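Side-chain contacts in acyl-CoA dehydrogenase (Bacillus anthracis, PDB 3OWA), which probably catalyses the FAD-dependent alpha,beta-dehydrogenation of acyl-CoA thioesters, as in other members of the acyl-CoA dehydrogenase family: residues Gly15-Asp20 against Ser501-Met506; Leu459-Val464 against Ser508-Thr513; Asn465-Ile470 against Asn541-His546; Leu472-Leu477 against Val494-Ile499. All coordinates share one frame; numbering follows the deposited sequence.

Contact 1. Residues Gly15-Asp20 against Ser501-Met506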
# COMPACT_ATOMS: atom_id res chain seq x y z
N GLY A 15 -3.71 28.36 7.98
CA GLY A 15 -3.51 27.66 9.25
C GLY A 15 -4.50 28.03 10.35
O GLY A 15 -4.47 27.45 11.43
N SER A 16 -5.39 28.98 10.08
CA SER A 16 -6.32 29.45 11.10
C SER A 16 -7.41 28.43 11.43
O SER A 16 -8.00 28.48 12.52
CB SER A 16 -6.90 30.84 10.78
OG SER A 16 -7.73 30.84 9.63
N PHE A 17 -7.68 27.50 10.51
CA PHE A 17 -8.63 26.43 10.78
C PHE A 17 -8.32 25.69 12.09
O PHE A 17 -9.20 25.11 12.71
CB PHE A 17 -8.68 25.41 9.62
CG PHE A 17 -7.41 24.62 9.44
CD1 PHE A 17 -7.20 23.44 10.15
CD2 PHE A 17 -6.42 25.05 8.55
CE1 PHE A 17 -6.01 22.71 9.99
CE2 PHE A 17 -5.24 24.31 8.37
CZ PHE A 17 -5.04 23.15 9.10
N LEU A 18 -7.06 25.72 12.51
CA LEU A 18 -6.65 25.00 13.70
C LEU A 18 -7.14 25.65 15.01
O LEU A 18 -7.20 24.99 16.05
CB LEU A 18 -5.12 24.90 13.73
CG LEU A 18 -4.52 24.25 14.98
CD1 LEU A 18 -5.10 22.86 15.23
CD2 LEU A 18 -2.98 24.20 14.92
N VAL A 19 -7.51 26.92 14.92
CA VAL A 19 -7.67 27.78 16.10
C VAL A 19 -8.99 28.58 16.08
O VAL A 19 -9.43 29.10 17.11
CB VAL A 19 -6.43 28.71 16.22
CG1 VAL A 19 -6.75 30.01 16.86
CG2 VAL A 19 -5.31 28.02 16.97
N ASP A 20 -9.62 28.67 14.92
CA ASP A 20 -10.83 29.47 14.77
C ASP A 20 -11.97 28.60 14.30
O ASP A 20 -11.76 27.56 13.67
CB ASP A 20 -10.62 30.61 13.76
CG ASP A 20 -9.66 31.69 14.29
OD1 ASP A 20 -9.60 31.90 15.52
OD2 ASP A 20 -8.98 32.34 13.46
N SER A 501 -3.62 17.00 9.74
CA SER A 501 -4.12 16.57 8.44
C SER A 501 -5.53 15.95 8.60
O SER A 501 -6.46 16.31 7.88
CB SER A 501 -3.19 15.55 7.82
OG SER A 501 -3.75 15.15 6.59
N ASN A 502 -5.69 15.05 9.56
CA ASN A 502 -7.00 14.45 9.80
C ASN A 502 -8.04 15.48 10.17
O ASN A 502 -9.15 15.43 9.68
CB ASN A 502 -6.92 13.37 10.88
CG ASN A 502 -6.53 12.02 10.31
OD1 ASN A 502 -6.48 11.83 9.09
ND2 ASN A 502 -6.25 11.08 11.18
N LEU A 503 -7.64 16.43 11.01
CA LEU A 503 -8.53 17.54 11.38
C LEU A 503 -9.05 18.37 10.18
O LEU A 503 -10.25 18.66 10.07
CB LEU A 503 -7.86 18.40 12.46
CG LEU A 503 -8.49 19.77 12.60
CD1 LEU A 503 -9.70 19.63 13.50
CD2 LEU A 503 -7.49 20.80 13.11
N TYR A 504 -8.13 18.76 9.30
CA TYR A 504 -8.46 19.51 8.08
C TYR A 504 -9.42 18.75 7.16
O TYR A 504 -10.37 19.31 6.62
CB TYR A 504 -7.17 19.90 7.32
CG TYR A 504 -7.36 20.89 6.19
CD1 TYR A 504 -7.98 22.13 6.42
CD2 TYR A 504 -6.94 20.59 4.90
CE1 TYR A 504 -8.16 23.05 5.40
CE2 TYR A 504 -7.11 21.51 3.86
CZ TYR A 504 -7.73 22.74 4.13
OH TYR A 504 -7.91 23.64 3.10
N ALA A 505 -9.16 17.47 6.96
CA ALA A 505 -10.07 16.66 6.14
C ALA A 505 -11.46 16.52 6.80
O ALA A 505 -12.50 16.64 6.13
CB ALA A 505 -9.45 15.29 5.88
N MSE A 506 -11.48 16.26 8.11
CA MSE A 506 -12.74 16.14 8.87
C MSE A 506 -13.56 17.40 8.79
O MSE A 506 -14.74 17.36 8.47
CB MSE A 506 -12.47 15.86 10.35
CG MSE A 506 -12.01 14.47 10.66
SE MSE A 506 -11.60 14.35 12.54
CE MSE A 506 -13.36 14.65 13.28
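F17 and L18 sit in a short 3-10 turn, residues 16-18, laid against helix 490-520, with the CA of F17 7.4 Å from that of Y504 and the CA of L18 8.0 Å from that of L503. The F17 ring carries most of the contact. Its CB already points toward the helix, a chi1 of 67° sets CG between the backbone N and the carbonyl carbon, and CD1 of Y504 stands 3.8 Å above the ring plane, over the centre. The two rings are oblique to each other, planes at 42° and centroids 4.8 Å apart. In the plane of the F17 ring, at its edge, CD2 of L503 comes 3.9 Å from CE1. The loop before helix 35-52 thus packs on a helix of the second C-terminal acyl-CoA dehydrogenase domain, nearly 500 residues later in the chain. The same L503 methyl also meets L18, whose CD1 lies 3.8 Å from CD2, so this one methyl touches both residues of the turn. On the other face of F17, the backbone O of G15 lies offset toward the rim. The hydroxyl of Y504 is hydrogen-bonded to T328 on helix 305-336, which ties down the far end of the ring.

Contact 2. Residues Leu459-Val464 against Ser508-Thr513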
# COMPACT_ATOMS: atom_id res chain seq x y z
N LEU A 459 -22.76 15.65 16.25
CA LEU A 459 -21.65 14.86 16.76
C LEU A 459 -20.34 15.17 16.00
O LEU A 459 -19.28 15.31 16.61
CB LEU A 459 -21.98 13.37 16.74
CG LEU A 459 -20.80 12.44 17.07
CD1 LEU A 459 -20.29 12.67 18.49
CD2 LEU A 459 -21.16 10.98 16.82
N GLN A 460 -20.42 15.31 14.68
CA GLN A 460 -19.21 15.50 13.87
C GLN A 460 -18.61 16.88 14.11
O GLN A 460 -17.39 17.02 14.18
CB GLN A 460 -19.49 15.21 12.39
CG GLN A 460 -19.81 13.72 12.12
CD GLN A 460 -21.17 13.27 12.65
OE1 GLN A 460 -22.15 14.00 12.56
NE2 GLN A 460 -21.23 12.07 13.21
N LYS A 461 -19.47 17.90 14.28
CA LYS A 461 -19.02 19.23 14.65
C LYS A 461 -18.33 19.22 16.01
O LYS A 461 -17.36 19.94 16.25
CB LYS A 461 -20.19 20.22 14.66
CG LYS A 461 -20.74 20.59 13.30
CD LYS A 461 -21.76 21.72 13.44
CE LYS A 461 -22.92 21.57 12.45
NZ LYS A 461 -24.22 22.14 12.97
N TYR A 462 -18.85 18.40 16.90
CA TYR A 462 -18.27 18.24 18.22
C TYR A 462 -16.87 17.62 18.14
O TYR A 462 -15.92 18.09 18.77
CB TYR A 462 -19.24 17.44 19.11
CG TYR A 462 -18.71 17.14 20.49
CD1 TYR A 462 -18.82 18.07 21.53
CD2 TYR A 462 -18.05 15.94 20.74
CE1 TYR A 462 -18.30 17.79 22.80
CE2 TYR A 462 -17.52 15.66 21.98
CZ TYR A 462 -17.65 16.57 23.00
OH TYR A 462 -17.12 16.25 24.23
N LEU A 463 -16.71 16.56 17.35
CA LEU A 463 -15.40 15.94 17.20
C LEU A 463 -14.37 16.86 16.54
O LEU A 463 -13.20 16.89 16.93
CB LEU A 463 -15.51 14.61 16.44
CG LEU A 463 -16.46 13.58 17.05
CD1 LEU A 463 -16.63 12.44 16.10
CD2 LEU A 463 -15.94 13.11 18.40
N VAL A 464 -14.83 17.63 15.56
CA VAL A 464 -13.96 18.57 14.86
C VAL A 464 -13.39 19.60 15.85
O VAL A 464 -12.16 19.83 15.89
CB VAL A 464 -14.72 19.25 13.68
CG1 VAL A 464 -14.10 20.58 13.30
CG2 VAL A 464 -14.77 18.30 12.47
N SER A 508 -13.34 19.89 6.63
CA SER A 508 -13.73 20.12 5.23
C SER A 508 -14.96 19.31 4.86
O SER A 508 -15.88 19.83 4.22
CB SER A 508 -12.59 19.80 4.26
OG SER A 508 -11.45 20.63 4.48
N ALA A 509 -14.97 18.03 5.25
CA ALA A 509 -16.11 17.17 5.04
C ALA A 509 -17.35 17.68 5.81
O ALA A 509 -18.46 17.75 5.25
CB ALA A 509 -15.79 15.70 5.40
N VAL A 510 -17.17 18.06 7.08
CA VAL A 510 -18.29 18.54 7.90
C VAL A 510 -18.92 19.80 7.30
O VAL A 510 -20.14 19.87 7.11
CB VAL A 510 -17.90 18.81 9.36
CG1 VAL A 510 -19.05 19.50 10.12
CG2 VAL A 510 -17.56 17.51 10.05
N LEU A 511 -18.07 20.77 6.98
CA LEU A 511 -18.53 22.08 6.52
C LEU A 511 -19.16 21.98 5.17
O LEU A 511 -20.17 22.63 4.92
CB LEU A 511 -17.39 23.10 6.53
CG LEU A 511 -16.91 23.51 7.93
CD1 LEU A 511 -15.71 24.46 7.84
CD2 LEU A 511 -18.04 24.14 8.73
N ARG A 512 -18.60 21.14 4.29
CA ARG A 512 -19.19 20.93 2.97
C ARG A 512 -20.58 20.30 3.07
O ARG A 512 -21.51 20.70 2.36
CB ARG A 512 -18.28 20.08 2.06
CG ARG A 512 -18.92 19.74 0.74
CD ARG A 512 -18.01 18.88 -0.09
NE ARG A 512 -18.66 18.56 -1.35
CZ ARG A 512 -18.17 17.71 -2.24
NH1 ARG A 512 -17.01 17.09 -2.01
NH2 ARG A 512 -18.84 17.48 -3.37
N THR A 513 -20.71 19.32 3.95
CA THR A 513 -21.99 18.65 4.14
C THR A 513 -23.01 19.64 4.80
O THR A 513 -24.16 19.74 4.38
CB THR A 513 -21.82 17.35 4.96
OG1 THR A 513 -20.83 16.50 4.33
CG2 THR A 513 -23.16 16.61 5.10
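V510 meets three residues of helix 458-482 at once, dividing them between its two methyls. CG2 touches both CG2 of V464 and CB of Q460, each at 3.8 Å, while CG1 rests against CG of K461, also at 3.8 Å. Both V510 methyls are placed by a chi1 of 172°, with CG1 anti to the backbone N and CG2 anti to the carbonyl carbon. The V464 and V510 side chains lie alongside each other, pointing opposite ways, whereas K461 crosses V510 at a slant. Q460 offers just the root of its side chain: CB points toward V510, but the chain bends at chi2 (71°) and carries the amide away, so it is aliphatic carbon that packs here. K461 likewise contributes a methylene.

Within the helix of V510, the hydroxyl of T513 donates to the backbone O of A509, 2.8 Å from OG1, and that oxygen also receives T513 N from the opposite face of its plane. The outer shell ties the 508-513 segment to its surroundings: R512 forms salt bridges with E31 and E322, and S508 is bonded to Y504 O and R327. The segment axes approach to 10.0 Å with their directions 144° apart, so the two helices run roughly antiparallel, the packing of neighbouring helices in the all-alpha bundle of an acyl-CoA dehydrogenase C-terminal domain.

Contact 3. Residues Asn465-Ile470 against Asn541-His546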
# COMPACT_ATOMS: atom_id res chain seq x y z
N ASN A 465 -14.28 20.19 16.66
CA ASN A 465 -13.87 21.11 17.73
C ASN A 465 -12.88 20.49 18.72
O ASN A 465 -11.85 21.09 19.05
CB ASN A 465 -15.10 21.67 18.48
CG ASN A 465 -15.46 23.07 18.03
OD1 ASN A 465 -14.71 24.02 18.27
ND2 ASN A 465 -16.64 23.21 17.40
N ASN A 466 -13.18 19.28 19.18
CA ASN A 466 -12.29 18.62 20.13
C ASN A 466 -10.95 18.21 19.52
O ASN A 466 -9.92 18.21 20.21
CB ASN A 466 -12.98 17.44 20.80
CG ASN A 466 -13.99 17.89 21.90
OD1 ASN A 466 -14.47 17.06 22.68
ND2 ASN A 466 -14.30 19.18 21.94
N ALA A 467 -10.97 17.88 18.22
CA ALA A 467 -9.75 17.54 17.48
C ALA A 467 -8.79 18.72 17.46
O ALA A 467 -7.57 18.54 17.61
CB ALA A 467 -10.06 17.07 16.04
N LYS A 468 -9.34 19.92 17.29
CA LYS A 468 -8.55 21.15 17.30
C LYS A 468 -7.83 21.35 18.63
O LYS A 468 -6.64 21.64 18.66
CB LYS A 468 -9.42 22.38 16.98
CG LYS A 468 -9.90 22.43 15.53
CD LYS A 468 -10.65 23.70 15.21
CE LYS A 468 -11.39 23.51 13.89
NZ LYS A 468 -11.91 24.78 13.37
N LYS A 469 -8.59 21.19 19.71
CA LYS A 469 -8.06 21.25 21.08
C LYS A 469 -6.96 20.21 21.33
O LYS A 469 -5.93 20.53 21.94
CB LYS A 469 -9.19 21.06 22.09
CG LYS A 469 -10.27 22.14 21.99
CD LYS A 469 -11.46 21.87 22.91
CE LYS A 469 -12.49 22.97 22.73
NZ LYS A 469 -13.76 22.62 23.41
N ILE A 470 -7.18 18.97 20.86
CA ILE A 470 -6.20 17.89 21.03
C ILE A 470 -4.90 18.23 20.28
O ILE A 470 -3.82 18.08 20.84
CB ILE A 470 -6.78 16.51 20.59
CG1 ILE A 470 -7.90 16.05 21.52
CG2 ILE A 470 -5.69 15.43 20.57
CD1 ILE A 470 -8.84 15.01 20.88
N ASN A 541 -10.71 8.64 15.70
CA ASN A 541 -9.98 7.50 16.27
C ASN A 541 -8.46 7.56 16.02
O ASN A 541 -7.67 7.45 16.98
CB ASN A 541 -10.60 6.16 15.80
CG ASN A 541 -11.98 5.89 16.46
OD1 ASN A 541 -12.36 6.54 17.44
ND2 ASN A 541 -12.72 4.91 15.92
N GLU A 542 -8.04 7.78 14.78
CA GLU A 542 -6.60 7.98 14.50
C GLU A 542 -5.98 9.16 15.26
O GLU A 542 -4.85 9.05 15.77
CB GLU A 542 -6.34 8.15 13.00
CG GLU A 542 -6.85 6.97 12.18
CD GLU A 542 -6.64 7.10 10.69
OE1 GLU A 542 -6.12 8.16 10.24
OE2 GLU A 542 -6.99 6.13 9.95
N ILE A 543 -6.69 10.29 15.30
CA ILE A 543 -6.23 11.47 16.05
C ILE A 543 -5.94 11.12 17.50
O ILE A 543 -4.87 11.46 18.02
CB ILE A 543 -7.25 12.63 15.96
CG1 ILE A 543 -7.15 13.28 14.58
CG2 ILE A 543 -7.00 13.68 17.10
CD1 ILE A 543 -8.20 14.37 14.30
N GLU A 544 -6.88 10.42 18.12
CA GLU A 544 -6.73 9.96 19.51
C GLU A 544 -5.50 9.11 19.70
O GLU A 544 -4.76 9.31 20.66
CB GLU A 544 -7.97 9.18 19.96
CG GLU A 544 -7.87 8.72 21.43
CD GLU A 544 -9.16 8.07 21.95
OE1 GLU A 544 -10.19 8.09 21.24
OE2 GLU A 544 -9.13 7.52 23.08
N ALA A 545 -5.27 8.16 18.80
CA ALA A 545 -4.07 7.31 18.89
C ALA A 545 -2.76 8.09 18.68
O ALA A 545 -1.76 7.79 19.32
CB ALA A 545 -4.14 6.13 17.92
N HIS A 546 -2.76 9.04 17.74
CA HIS A 546 -1.58 9.89 17.52
C HIS A 546 -1.27 10.74 18.75
O HIS A 546 -0.10 10.95 19.08
CB HIS A 546 -1.75 10.81 16.30
CG HIS A 546 -1.67 10.08 14.99
ND1 HIS A 546 -0.66 9.20 14.70
CD2 HIS A 546 -2.47 10.11 13.90
CE1 HIS A 546 -0.85 8.71 13.49
NE2 HIS A 546 -1.94 9.25 12.98
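I543 reaches from helix 526-554 to two residues of helix 458-482, using a different methyl for each. The tighter touch is made by CD1, which comes 3.7 Å from CB of A467. Because CG1 of I543 is anti to the carbonyl carbon (chi1 -75°) and chi2 is extended, CD1 lies at the far end of an outstretched branch, long enough to meet the short alanine. The CA atoms of A467 and I543 are 7.2 Å apart. One turn further along helix 458-482, the fit is slacker: CG2 of I470 and CG2 of I543 stand 4.1 Å apart, the two side chains crossing at a slant. I470 also packs on F540 and A547 of helix 526-554 and on L567 and L570 of helix 557-571, while L503 of helix 490-520 lies against A467.

Away from this apolar seam, helix 526-554 turns toward solvent, with N541, E542 and A545 exposed. E542 still reaches N502 through a hydrogen bond, and K468, pointing away on the other helix, pairs with E507. With no hydrogen bond or ion pair joining the two segments, the contact rests on methyl packing alone, and polar groups such as those of K468 and E542 pair outside the two segments.

Contact 4. Residues Leu472-Leu477 against Val494-Ile499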
# COMPACT_ATOMS: atom_id res chain seq x y z
N LEU A 472 -3.76 21.23 19.38
CA LEU A 472 -3.15 22.34 20.10
C LEU A 472 -2.47 21.87 21.38
O LEU A 472 -1.33 22.25 21.65
CB LEU A 472 -4.20 23.42 20.40
CG LEU A 472 -4.53 24.32 19.22
CD1 LEU A 472 -5.97 24.79 19.24
CD2 LEU A 472 -3.57 25.50 19.21
N MSE A 473 -3.17 21.03 22.15
CA MSE A 473 -2.65 20.52 23.44
C MSE A 473 -1.33 19.78 23.25
O MSE A 473 -0.35 20.03 23.94
CB MSE A 473 -3.65 19.59 24.11
CG MSE A 473 -3.29 19.23 25.55
SE MSE A 473 -4.09 17.59 26.26
CE MSE A 473 -5.74 17.58 25.26
N VAL A 474 -1.34 18.88 22.28
CA VAL A 474 -0.23 17.99 22.02
C VAL A 474 0.94 18.78 21.43
O VAL A 474 2.07 18.63 21.85
CB VAL A 474 -0.70 16.86 21.08
CG1 VAL A 474 0.46 16.23 20.34
CG2 VAL A 474 -1.53 15.84 21.87
N ALA A 475 0.64 19.63 20.45
CA ALA A 475 1.67 20.47 19.85
C ALA A 475 2.27 21.42 20.90
O ALA A 475 3.48 21.61 20.97
CB ALA A 475 1.11 21.23 18.66
N GLY A 476 1.42 22.01 21.73
CA GLY A 476 1.90 22.91 22.78
C GLY A 476 2.82 22.18 23.75
O GLY A 476 3.91 22.67 24.08
N LEU A 477 2.41 20.99 24.16
CA LEU A 477 3.16 20.22 25.14
C LEU A 477 4.51 19.79 24.63
O LEU A 477 5.48 19.80 25.38
CB LEU A 477 2.35 19.01 25.59
CG LEU A 477 1.22 19.37 26.54
CD1 LEU A 477 0.34 18.16 26.82
CD2 LEU A 477 1.77 19.94 27.85
N VAL A 494 5.62 14.16 13.14
CA VAL A 494 4.76 13.47 12.19
C VAL A 494 3.38 13.15 12.81
O VAL A 494 2.35 13.24 12.13
CB VAL A 494 5.46 12.22 11.66
CG1 VAL A 494 4.46 11.26 11.01
CG2 VAL A 494 6.51 12.63 10.65
N ASN A 495 3.35 12.82 14.11
CA ASN A 495 2.07 12.66 14.83
C ASN A 495 1.22 13.92 14.82
O ASN A 495 0.00 13.87 14.61
CB ASN A 495 2.27 12.18 16.29
CG ASN A 495 2.74 10.74 16.38
OD1 ASN A 495 2.53 9.95 15.46
ND2 ASN A 495 3.39 10.40 17.49
N ILE A 496 1.88 15.05 15.05
CA ILE A 496 1.21 16.33 15.08
C ILE A 496 0.70 16.65 13.68
O ILE A 496 -0.45 17.02 13.51
CB ILE A 496 2.17 17.45 15.60
CG1 ILE A 496 2.46 17.22 17.10
CG2 ILE A 496 1.58 18.83 15.36
CD1 ILE A 496 3.67 17.94 17.58
N ALA A 497 1.57 16.45 12.69
CA ALA A 497 1.19 16.64 11.28
C ALA A 497 0.02 15.77 10.88
O ALA A 497 -0.86 16.24 10.16
CB ALA A 497 2.39 16.40 10.36
N ASP A 498 -0.01 14.52 11.35
CA ASP A 498 -1.12 13.60 11.05
C ASP A 498 -2.40 14.04 11.74
O ASP A 498 -3.49 13.94 11.16
CB ASP A 498 -0.76 12.16 11.45
CG ASP A 498 0.42 11.58 10.61
OD1 ASP A 498 0.73 12.13 9.52
OD2 ASP A 498 1.03 10.56 11.04
N ILE A 499 -2.28 14.53 12.98
CA ILE A 499 -3.43 15.11 13.64
C ILE A 499 -4.02 16.29 12.84
O ILE A 499 -5.23 16.37 12.62
CB ILE A 499 -3.15 15.54 15.12
CG1 ILE A 499 -2.91 14.31 15.98
CG2 ILE A 499 -4.33 16.37 15.66
CD1 ILE A 499 -2.37 14.59 17.37
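V474 lays its CG1 methyl against CG1 of I496, 3.9 Å away, the two side chains running past one another in reverse sense. The same methyl lies more loosely over I499, with CD1 of that residue 4.4 Å off, so it spans two residues one turn apart on helix 490-520. A chi1 of 158° sets CG1 roughly anti to the backbone N and directs it into this position. I496 turns its two methyls to A475: CD1 approaches the alanine backbone at CA, 3.9 Å distant, while CG2 faces CB at 4.1 Å. Beside the small alanine the CA atoms of A475 and I496 come within 6.3 Å, the nearest backbone pair of the two segments, whose axes pass at 10.1 Å and run nearly antiparallel, at 158°.

Helices 458-482 and 490-520 follow each other in the chain, so the contact is part of a helical hairpin in the C-terminal domain. Helix 526-554 packs on V474 through A547 and T550, and I496 touches P419 of helix 411-427. N495 and D498 direct their polar ends to other helices, bonding to E549 and R415 respectively. No hydrogen bond or ion pair joins the segments; the contact is apolar, with V474 and A475 fitted against the branched I496 and I499.

How the contacts relate
From the N terminus, the loop before helix 35-52 enters contact 1, which closes a loop of 480 residues by bringing 15-20 onto helix 490-520. The other contacts join the helices of the C-terminal region. Contacts 2 and 4 both pair helix 458-482 with helix 490-520, at places about 20 Å apart between centres; contact 2 closes a loop of 43 residues, and the 16-residue loop of contact 4 lies within those of contacts 1, 2 and 3. Contact 3, joining helices 458-482 and 526-554, closes one of 70. Contacts 1, 2 and 3 cross one another along the chain. In space contact 1 touches all the others, and H546 of contact 3 packs on D498 and I499 of contact 4, linking three helices and the N-terminal loop.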